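Local coordinates for protein PTHB1 (Homo sapiens, PDB 4YD8) that is a subunit of the BBSome, a coat complex thought to sort specific membrane proteins to the primary cilium, and is represented here by its N-terminal seven-bladed beta-propeller, at residues D12-I17 with A69-L74; L29-V34 with G40-I45; S196-S201 with V206-Y211. All blocks are in the same frame, centred on the assembly; numbering follows the deposited sequence. Where two conformers were deposited one is given.

Contact 1: residues D12-I17 with A69-L74; sequences DWWSTI and AEDLLL
W14 and D71 alone join the two segments, through one side-chain hydrogen bond and a little packing around it. The indole NE1 of W14 donates to OD2 of D71 at 3.2 Å. The bond is fairly straight, 163° at the hydrogen. The acceptor lies at the edge of the indole and near its plane. Seen from D71, the donor stands almost squarely above the carboxylate plane. Ring and carboxylate therefore meet steeply, with their planes 73° apart. D71 is modelled in two conformers, and this describes one of them. Its other oxygen, OD1, accepts from the backbone N of H59, so both carboxylate oxygens are engaged.

In the propeller, W14 lies on strand 8-17, which pairs with strand 357-362. This is consistent with the velcro closure of propellers, where the N-terminal strand completes the last blade. D71 comes just before strand 72-77, an edge strand of the next blade. W13 and W14 both face C360, which makes a classic beta bulge there.

The packing is slight. D71 CB lies 4.0 Å from W14 CZ2, beside the six-membered part of the indole. CG of W14 is anti to the backbone N (chi1 -175°), which sends the ring out toward D71. F56 adds an edge-to-face contact with the W14 ring.

Contact 2: residues L29-V34 with G40-I45; sequences LCLANV and GQDKII
C30 and I45 sit at the apolar centre, on the same sheet face as A32 and K43. The CB atoms of C30 and I45 are 4.2 Å apart. The I45 chain runs on along this face, and its CD1 meets CB of V34 at 3.9 Å, tip to tip. On the other face, CD1 of L29 packs against CG2 of I44 at 3.7 Å. L31, modelled in two conformers, sets CD2 against CG1 of I44 and CB of D42; it crosses D42 at about a right angle.

The backbones pair as an antiparallel ladder. C30 with I45 and A32 with K43 are hydrogen-bonded pairs, and L31 with I44 is a non-hydrogen-bonded one. A32 O takes K43 N at 2.8 Å. It also takes a weak bond from V34 N, which closes an inverse gamma turn centred on N33.

The polar edge gathers round K43 NZ. The lysine chain is bent at chi2 (78°), and it runs beside N33, both pointing the same way. NZ donates to Q41 O at 2.8 Å and weakly to N33 OD1 at 3.2 Å. It also forms a salt bridge with D35, while N33 OD1 also accepts a bond from S37 OG.

The two strands form the hairpin 29-32/43-47 within one blade. C30, A32 and V34 pack on strand 84-88 of the following blade. L29 and L31 lie against strands 334-342 and 348-353 of the last blade in the chain, which adjoins this one round the ring, and I44 against 348-353 and 357-362.

Contact 3: residues S196-S201 with V206-Y211; sequences SFLTVS and VESYKY
The two strands run antiparallel, 160° between their directions, with F197-Y209 and T199-E207 as hydrogen-bonded pairs and S196-K210, L198-S208 and V200-V206 as non-hydrogen-bonded ones.

F197, T199, E207 and Y209 share one face. Here Y209 OH donates to E207 OE1 at 2.6 Å, from above the carboxylate plane. The glutamate chain extends beyond CG alongside T199, with OE1 4.2 Å from T199 CG2. T199 has its OG1 anti to the backbone N (chi1 -171°), and this oxygen bonds to P187 O. The other carboxylate oxygen, E207 OE2, accepts from a water at 2.6 Å. That water also bonds S201 OG, so it bridges the segments near the turn. With E207 replaced by an alanine, the Y209 hydroxyl would probably lose its carboxylate acceptor, and the water one of its mates.

At the far end, where the strand gives way to helix 211-216, F197 CE2 meets CD1 at the edge of the Y211 ring, 3.6 Å away. The two aromatic side chains lie side by side and point the same way.

On the opposite face, V200 CG2 packs on V206 CG2 at 4.1 Å. A second water links S196 and S208: it donates to S196 OG at 2.9 Å and bonds S208 OG at 2.7 Å. S196 OG and K210 NZ both bond T194 O.

The hairpin forms the middle of a propeller blade, between strands 188-191 and 241-244. L198 and V200 pack on strand 249-255 of the next blade. F197 meets F147 edge-to-face, and its side chain is about 7 Å from G145, a residue critical for protein stability. F197 and Y209 also touch L214 of helix 211-216.

All three contacts belong to one seven-bladed propeller. Contact 2 is nested inside the chain loop closed by contact 1; contact 3 follows later. Contacts 1 and 2 have centres about 13 Å apart and touch where L73 CD1 packs on K43 CG at 4.0 Å. Contact 2 pairs the first two strands of the sheet 29-32, 43-47, 52-56 and 72-77; contact 1 meets it at the start of 72-77, with W14 from the sheet holding 8-17. Contact 3 lies across the chain's centre in the blade of strands 188-191, 196-200, 205-210 and 241-244, about 27 Å centre to centre from contact 2 and 37 Å from contact 1. Contacts 2 and 3 build blades; contact 1 ties neighbouring blades.

Contact 1: residues D12-I17 with A69-L74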
loop_
_atom_site.group_PDB
_atom_site.type_symbol
_atom_site.label_atom_id
_atom_site.label_comp_id
_atom_site.label_asym_id
_atom_site.label_seq_id
_atom_site.Cartn_x
_atom_site.Cartn_y
_atom_site.Cartn_z
ATOM N N ASP A 12 -8.727 0.182 20.208
ATOM C CA ASP A 12 -7.392 -0.347 19.991
ATOM C C ASP A 12 -7.130 -1.570 20.857
ATOM O O ASP A 12 -7.726 -1.733 21.929
ATOM C CB ASP A 12 -6.340 0.720 20.277
ATOM C CG ASP A 12 -6.392 1.204 21.713
ATOM O OD1 ASP A 12 -7.472 1.649 22.123
ATOM O OD2 ASP A 12 -5.374 1.131 22.430
ATOM N N TRP A 13 -6.242 -2.438 20.389
ATOM C CA TRP A 13 -5.909 -3.615 21.168
ATOM C C TRP A 13 -4.419 -3.918 21.145
ATOM O O TRP A 13 -3.983 -4.901 21.743
ATOM C CB TRP A 13 -6.719 -4.830 20.688
ATOM C CG TRP A 13 -6.577 -5.174 19.229
ATOM C CD1 TRP A 13 -7.340 -4.705 18.190
ATOM C CD2 TRP A 13 -5.635 -6.084 18.656
ATOM N NE1 TRP A 13 -6.908 -5.254 17.003
ATOM C CE2 TRP A 13 -5.876 -6.117 17.264
ATOM C CE3 TRP A 13 -4.607 -6.881 19.186
ATOM C CZ2 TRP A 13 -5.124 -6.909 16.395
ATOM C CZ3 TRP A 13 -3.860 -7.664 18.324
ATOM C CH2 TRP A 13 -4.116 -7.669 16.940
ATOM N N TRP A 14 -3.637 -3.071 20.474
ATOM C CA TRP A 14 -2.187 -3.268 20.385
ATOM C C TRP A 14 -1.517 -2.042 19.783
ATOM O O TRP A 14 -1.988 -1.494 18.786
ATOM C CB TRP A 14 -1.842 -4.491 19.537
ATOM C CG TRP A 14 -0.371 -4.849 19.474
ATOM C CD1 TRP A 14 0.300 -5.690 20.310
ATOM C CD2 TRP A 14 0.586 -4.416 18.492
ATOM N NE1 TRP A 14 1.615 -5.793 19.931
ATOM C CE2 TRP A 14 1.818 -5.022 18.820
ATOM C CE3 TRP A 14 0.527 -3.561 17.391
ATOM C CZ2 TRP A 14 2.977 -4.814 18.069
ATOM C CZ3 TRP A 14 1.679 -3.362 16.642
ATOM C CH2 TRP A 14 2.886 -3.984 16.987
ATOM N N SER A 15 -0.409 -1.616 20.376
ATOM C CA SER A 15 0.393 -0.580 19.754
ATOM C C SER A 15 1.861 -0.762 20.095
ATOM O O SER A 15 2.217 -1.412 21.078
ATOM C CB SER A 15 -0.087 0.815 20.170
ATOM O OG SER A 15 0.289 1.123 21.501
ATOM N N THR A 16 2.720 -0.208 19.258
ATOM C CA THR A 16 4.135 -0.168 19.577
ATOM C C THR A 16 4.726 1.102 18.986
ATOM O O THR A 16 4.079 1.804 18.201
ATOM C CB THR A 16 4.893 -1.421 19.055
ATOM O OG1 THR A 16 6.155 -1.546 19.729
ATOM C CG2 THR A 16 5.136 -1.344 17.552
ATOM N N ILE A 17 5.956 1.398 19.377
ATOM C CA ILE A 17 6.695 2.491 18.771
ATOM C C ILE A 17 7.928 1.897 18.108
ATOM O O ILE A 17 8.686 1.164 18.743
ATOM C CB ILE A 17 7.079 3.561 19.807
ATOM C CG1 ILE A 17 5.815 4.188 20.395
ATOM C CG2 ILE A 17 7.949 4.635 19.174
ATOM C CD1 ILE A 17 6.096 5.234 21.487
ATOM N N ALA A 69 4.904 -15.705 23.215
ATOM C CA ALA A 69 5.827 -15.417 22.118
ATOM C C ALA A 69 5.780 -13.929 21.791
ATOM O O ALA A 69 4.740 -13.287 21.928
ATOM C CB ALA A 69 5.488 -16.250 20.888
ATOM N N GLU A 70 6.917 -13.384 21.374
ATOM C CA GLU A 70 7.011 -11.972 21.043
ATOM C C GLU A 70 6.124 -11.622 19.857
ATOM O O GLU A 70 5.889 -12.450 18.979
ATOM C CB GLU A 70 8.463 -11.590 20.735
ATOM C CG GLU A 70 9.381 -11.606 21.953
ATOM C CD GLU A 70 8.921 -10.648 23.036
ATOM O OE1 GLU A 70 8.934 -9.422 22.794
ATOM O OE2 GLU A 70 8.540 -11.121 24.126
ATOM N N ASP A 71 5.631 -10.392 19.847
ATOM C CA ASP A 71 4.851 -9.857 18.735
ATOM C C ASP A 71 5.779 -9.641 17.542
ATOM O O ASP A 71 5.372 -9.723 16.390
ATOM C CB ASP A 71 4.182 -8.524 19.108
ATOM C CG ASP A 71 3.165 -8.645 20.251
ATOM O OD1 ASP A 71 2.132 -9.331 20.095
ATOM O OD2 ASP A 71 3.393 -8.011 21.306
ATOM N N LEU A 72 7.031 -9.328 17.842
ATOM C CA LEU A 72 8.011 -9.052 16.795
ATOM C C LEU A 72 8.582 -10.366 16.267
ATOM O O LEU A 72 9.277 -11.079 16.985
ATOM C CB LEU A 72 9.133 -8.155 17.327
ATOM C CG LEU A 72 10.237 -7.800 16.332
ATOM C CD1 LEU A 72 9.701 -6.853 15.273
ATOM C CD2 LEU A 72 11.420 -7.189 17.070
ATOM N N LEU A 73 8.280 -10.687 15.016
ATOM C CA LEU A 73 8.774 -11.925 14.420
ATOM C C LEU A 73 10.187 -11.754 13.894
ATOM O O LEU A 73 10.986 -12.675 13.937
ATOM C CB LEU A 73 7.862 -12.375 13.286
ATOM C CG LEU A 73 6.406 -12.661 13.652
ATOM C CD1 LEU A 73 5.669 -13.171 12.428
ATOM C CD2 LEU A 73 6.308 -13.650 14.806
ATOM N N LEU A 74 10.482 -10.564 13.387
ATOM C CA LEU A 74 11.754 -10.338 12.743
ATOM C C LEU A 74 12.070 -8.862 12.693
ATOM O O LEU A 74 11.199 -8.038 12.422
ATOM C CB LEU A 74 11.747 -10.916 11.328
ATOM C CG LEU A 74 13.028 -10.737 10.497
ATOM C CD1 LEU A 74 13.402 -12.046 9.843
ATOM C CD2 LEU A 74 12.843 -9.674 9.436
#

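Contact 2: residues L29-V34 with G40-I45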
loop_
_atom_site.group_PDB
_atom_site.type_symbol
_atom_site.label_atom_id
_atom_site.label_comp_id
_atom_site.label_asym_id
_atom_site.label_seq_id
_atom_site.Cartn_x
_atom_site.Cartn_y
_atom_site.Cartn_z
ATOM N N LEU A 29 4.223 0.704 4.984
ATOM C CA LEU A 29 3.362 -0.247 5.716
ATOM C C LEU A 29 2.730 -1.277 4.775
ATOM O O LEU A 29 2.104 -0.910 3.769
ATOM C CB LEU A 29 2.259 0.521 6.459
ATOM C CG LEU A 29 1.206 -0.357 7.149
ATOM C CD1 LEU A 29 1.850 -1.191 8.260
ATOM C CD2 LEU A 29 0.062 0.514 7.682
ATOM N N CYS A 30 2.879 -2.556 5.097
ATOM C CA CYS A 30 2.266 -3.599 4.308
ATOM C C CYS A 30 1.629 -4.633 5.233
ATOM O O CYS A 30 2.195 -4.984 6.266
ATOM C CB CYS A 30 3.310 -4.246 3.388
ATOM S SG CYS A 30 2.639 -5.486 2.282
ATOM N N LEU A 31 0.430 -5.059 4.869
ATOM C CA LEU A 31 -0.290 -6.102 5.602
ATOM C C LEU A 31 -0.491 -7.306 4.692
ATOM O O LEU A 31 -1.247 -7.228 3.725
ATOM C CB LEU A 31 -1.650 -5.588 6.081
ATOM C CG LEU A 31 -1.944 -5.242 7.539
ATOM C CD1 LEU A 31 -3.414 -4.822 7.679
ATOM C CD2 LEU A 31 -1.630 -6.417 8.482
ATOM N N ALA A 32 0.166 -8.423 4.995
ATOM C CA ALA A 32 0.079 -9.568 4.090
ATOM C C ALA A 32 0.500 -10.863 4.753
ATOM O O ALA A 32 1.190 -10.854 5.774
ATOM C CB ALA A 32 0.969 -9.325 2.839
ATOM N N ASN A 33 0.094 -11.974 4.151
ATOM C CA ASN A 33 0.457 -13.292 4.660
ATOM C C ASN A 33 1.844 -13.647 4.139
ATOM O O ASN A 33 2.001 -14.574 3.347
ATOM C CB ASN A 33 -0.576 -14.334 4.238
ATOM C CG ASN A 33 -0.318 -15.694 4.864
ATOM O OD1 ASN A 33 0.476 -15.815 5.795
ATOM N ND2 ASN A 33 -0.978 -16.721 4.348
ATOM N N VAL A 34 2.841 -12.898 4.608
ATOM C CA VAL A 34 4.169 -12.878 3.987
ATOM C C VAL A 34 4.938 -14.183 4.237
ATOM O O VAL A 34 5.849 -14.531 3.474
ATOM C CB VAL A 34 4.996 -11.644 4.493
ATOM C CG1 VAL A 34 5.353 -11.787 5.971
ATOM C CG2 VAL A 34 6.253 -11.427 3.632
ATOM N N GLY A 40 -3.881 -18.269 7.155
ATOM C CA GLY A 40 -4.254 -17.122 6.342
ATOM C C GLY A 40 -4.195 -15.767 7.037
ATOM O O GLY A 40 -4.716 -14.778 6.529
ATOM N N GLN A 41 -3.560 -15.708 8.198
ATOM C CA GLN A 41 -3.437 -14.442 8.923
ATOM C C GLN A 41 -2.430 -13.486 8.291
ATOM O O GLN A 41 -1.355 -13.902 7.848
ATOM C CB GLN A 41 -3.037 -14.711 10.374
ATOM C CG GLN A 41 -4.070 -15.512 11.118
ATOM C CD GLN A 41 -5.308 -14.696 11.352
ATOM O OE1 GLN A 41 -5.273 -13.700 12.079
ATOM N NE2 GLN A 41 -6.406 -15.086 10.718
ATOM N N ASP A 42 -2.753 -12.193 8.274
ATOM C CA ASP A 42 -1.763 -11.215 7.835
ATOM C C ASP A 42 -0.679 -11.025 8.886
ATOM O O ASP A 42 -0.874 -11.334 10.059
ATOM C CB ASP A 42 -2.408 -9.859 7.529
ATOM C CG ASP A 42 -3.280 -9.907 6.301
ATOM O OD1 ASP A 42 -2.884 -10.610 5.338
ATOM O OD2 ASP A 42 -4.347 -9.256 6.302
ATOM N N LYS A 43 0.469 -10.537 8.444
ATOM C CA LYS A 43 1.480 -10.016 9.355
ATOM C C LYS A 43 1.674 -8.553 9.000
ATOM O O LYS A 43 1.384 -8.158 7.877
ATOM C CB LYS A 43 2.804 -10.769 9.241
ATOM C CG LYS A 43 2.771 -12.147 9.886
ATOM C CD LYS A 43 2.065 -13.146 9.002
ATOM C CE LYS A 43 1.705 -14.406 9.774
ATOM N NZ LYS A 43 0.881 -15.277 8.907
ATOM N N ILE A 44 2.147 -7.757 9.954
ATOM C CA ILE A 44 2.438 -6.352 9.685
ATOM C C ILE A 44 3.900 -6.256 9.268
ATOM O O ILE A 44 4.788 -6.703 10.007
ATOM C CB ILE A 44 2.202 -5.465 10.910
ATOM C CG1 ILE A 44 0.775 -5.622 11.441
ATOM C CG2 ILE A 44 2.475 -4.002 10.595
ATOM C CD1 ILE A 44 0.601 -4.954 12.780
ATOM N N ILE A 45 4.147 -5.699 8.086
ATOM C CA ILE A 45 5.514 -5.465 7.638
ATOM C C ILE A 45 5.734 -3.970 7.542
ATOM O O ILE A 45 4.959 -3.277 6.884
ATOM C CB ILE A 45 5.816 -6.093 6.253
ATOM C CG1 ILE A 45 5.496 -7.591 6.258
ATOM C CG2 ILE A 45 7.286 -5.813 5.857
ATOM C CD1 ILE A 45 4.215 -7.943 5.578
#

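Contact 3: residues S196-S201 with V206-Y211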
loop_
_atom_site.group_PDB
_atom_site.type_symbol
_atom_site.label_atom_id
_atom_site.label_comp_id
_atom_site.label_asym_id
_atom_site.label_seq_id
_atom_site.Cartn_x
_atom_site.Cartn_y
_atom_site.Cartn_z
ATOM N N SER A 196 -3.000 -1.645 -17.297
ATOM C CA SER A 196 -2.416 -0.314 -17.455
ATOM C C SER A 196 -1.773 0.197 -16.177
ATOM O O SER A 196 -2.108 -0.245 -15.070
ATOM C CB SER A 196 -3.475 0.699 -17.918
ATOM O OG SER A 196 -4.075 0.302 -19.137
ATOM N N PHE A 197 -0.850 1.142 -16.342
ATOM C CA PHE A 197 -0.259 1.861 -15.222
ATOM C C PHE A 197 -0.932 3.210 -15.066
ATOM O O PHE A 197 -1.133 3.927 -16.046
ATOM C CB PHE A 197 1.247 2.063 -15.415
ATOM C CG PHE A 197 2.034 0.784 -15.419
ATOM C CD1 PHE A 197 2.192 0.051 -14.257
ATOM C CD2 PHE A 197 2.618 0.322 -16.579
ATOM C CE1 PHE A 197 2.917 -1.131 -14.258
ATOM C CE2 PHE A 197 3.351 -0.864 -16.587
ATOM C CZ PHE A 197 3.488 -1.587 -15.420
ATOM N N LEU A 198 -1.264 3.561 -13.832
ATOM C CA LEU A 198 -1.893 4.851 -13.563
ATOM C C LEU A 198 -0.966 5.715 -12.724
ATOM O O LEU A 198 -0.313 5.233 -11.794
ATOM C CB LEU A 198 -3.249 4.654 -12.849
ATOM C CG LEU A 198 -4.343 4.256 -13.850
ATOM C CD1 LEU A 198 -4.284 2.778 -14.254
ATOM C CD2 LEU A 198 -5.689 4.603 -13.331
ATOM N N THR A 199 -0.886 6.994 -13.063
ATOM C CA THR A 199 -0.163 7.916 -12.218
ATOM C C THR A 199 -0.857 9.273 -12.260
ATOM O O THR A 199 -1.861 9.435 -12.955
ATOM C CB THR A 199 1.319 8.035 -12.637
ATOM O OG1 THR A 199 2.038 8.783 -11.647
ATOM C CG2 THR A 199 1.458 8.721 -14.016
ATOM N N VAL A 200 -0.370 10.220 -11.464
ATOM C CA VAL A 200 -0.850 11.598 -11.555
ATOM C C VAL A 200 0.344 12.534 -11.691
ATOM O O VAL A 200 1.273 12.480 -10.886
ATOM C CB VAL A 200 -1.673 12.025 -10.344
ATOM C CG1 VAL A 200 -2.403 13.344 -10.645
ATOM C CG2 VAL A 200 -2.672 10.913 -9.936
ATOM N N SER A 201 0.307 13.398 -12.697
ATOM C CA SER A 201 1.449 14.254 -13.003
ATOM C C SER A 201 1.419 15.551 -12.209
ATOM O O SER A 201 0.424 15.876 -11.565
ATOM C CB SER A 201 1.488 14.588 -14.498
ATOM O OG SER A 201 0.376 15.399 -14.835
ATOM N N VAL A 206 -4.478 12.891 -14.086
ATOM C CA VAL A 206 -4.462 11.447 -13.930
ATOM C C VAL A 206 -4.201 10.840 -15.305
ATOM O O VAL A 206 -4.879 11.175 -16.260
ATOM C CB VAL A 206 -5.785 10.899 -13.362
ATOM C CG1 VAL A 206 -5.698 9.384 -13.188
ATOM C CG2 VAL A 206 -6.093 11.541 -12.012
ATOM N N GLU A 207 -3.218 9.954 -15.401
ATOM C CA GLU A 207 -2.825 9.382 -16.684
ATOM C C GLU A 207 -2.808 7.867 -16.637
ATOM O O GLU A 207 -2.378 7.280 -15.646
ATOM C CB GLU A 207 -1.441 9.893 -17.085
ATOM C CG GLU A 207 -1.337 11.396 -17.083
ATOM C CD GLU A 207 0.018 11.886 -17.521
ATOM O OE1 GLU A 207 0.995 11.115 -17.409
ATOM O OE2 GLU A 207 0.107 13.045 -17.993
ATOM N N SER A 208 -3.279 7.240 -17.709
ATOM C CA SER A 208 -3.294 5.789 -17.798
ATOM C C SER A 208 -2.494 5.360 -19.025
ATOM O O SER A 208 -2.761 5.820 -20.130
ATOM C CB SER A 208 -4.725 5.259 -17.889
ATOM O OG SER A 208 -4.760 3.843 -17.982
ATOM N N TYR A 209 -1.524 4.476 -18.813
ATOM C CA TYR A 209 -0.684 3.958 -19.889
ATOM C C TYR A 209 -0.846 2.449 -20.034
ATOM O O TYR A 209 -0.613 1.715 -19.081
ATOM C CB TYR A 209 0.791 4.265 -19.620
ATOM C CG TYR A 209 1.116 5.731 -19.573
ATOM C CD1 TYR A 209 1.049 6.436 -18.379
ATOM C CD2 TYR A 209 1.489 6.418 -20.728
ATOM C CE1 TYR A 209 1.342 7.788 -18.324
ATOM C CE2 TYR A 209 1.783 7.780 -20.685
ATOM C CZ TYR A 209 1.704 8.456 -19.473
ATOM O OH TYR A 209 1.993 9.803 -19.396
ATOM N N LYS A 210 -1.219 1.990 -21.222
ATOM C CA LYS A 210 -1.329 0.560 -21.492
ATOM C C LYS A 210 0.028 -0.122 -21.401
ATOM O O LYS A 210 1.020 0.378 -21.949
ATOM C CB LYS A 210 -1.938 0.312 -22.872
ATOM C CG LYS A 210 -3.362 0.816 -23.031
ATOM C CD LYS A 210 -4.258 -0.246 -23.662
ATOM C CE LYS A 210 -4.899 -1.155 -22.606
ATOM N NZ LYS A 210 -3.961 -2.117 -21.938
ATOM N N TYR A 211 0.076 -1.263 -20.713
ATOM C CA TYR A 211 1.323 -2.007 -20.574
ATOM C C TYR A 211 1.972 -2.358 -21.916
ATOM O O TYR A 211 3.185 -2.198 -22.089
ATOM C CB TYR A 211 1.103 -3.300 -19.789
ATOM C CG TYR A 211 2.373 -4.107 -19.660
ATOM C CD1 TYR A 211 3.389 -3.690 -18.811
ATOM C CD2 TYR A 211 2.562 -5.270 -20.386
ATOM C CE1 TYR A 211 4.550 -4.408 -18.681
ATOM C CE2 TYR A 211 3.733 -6.004 -20.260
ATOM C CZ TYR A 211 4.722 -5.562 -19.400
ATOM O OH TYR A 211 5.889 -6.267 -19.261
HETATM O O HOH W 1 -5.687 2.471 -20.075
HETATM O O HOH W 2 1.324 15.298 -17.519
#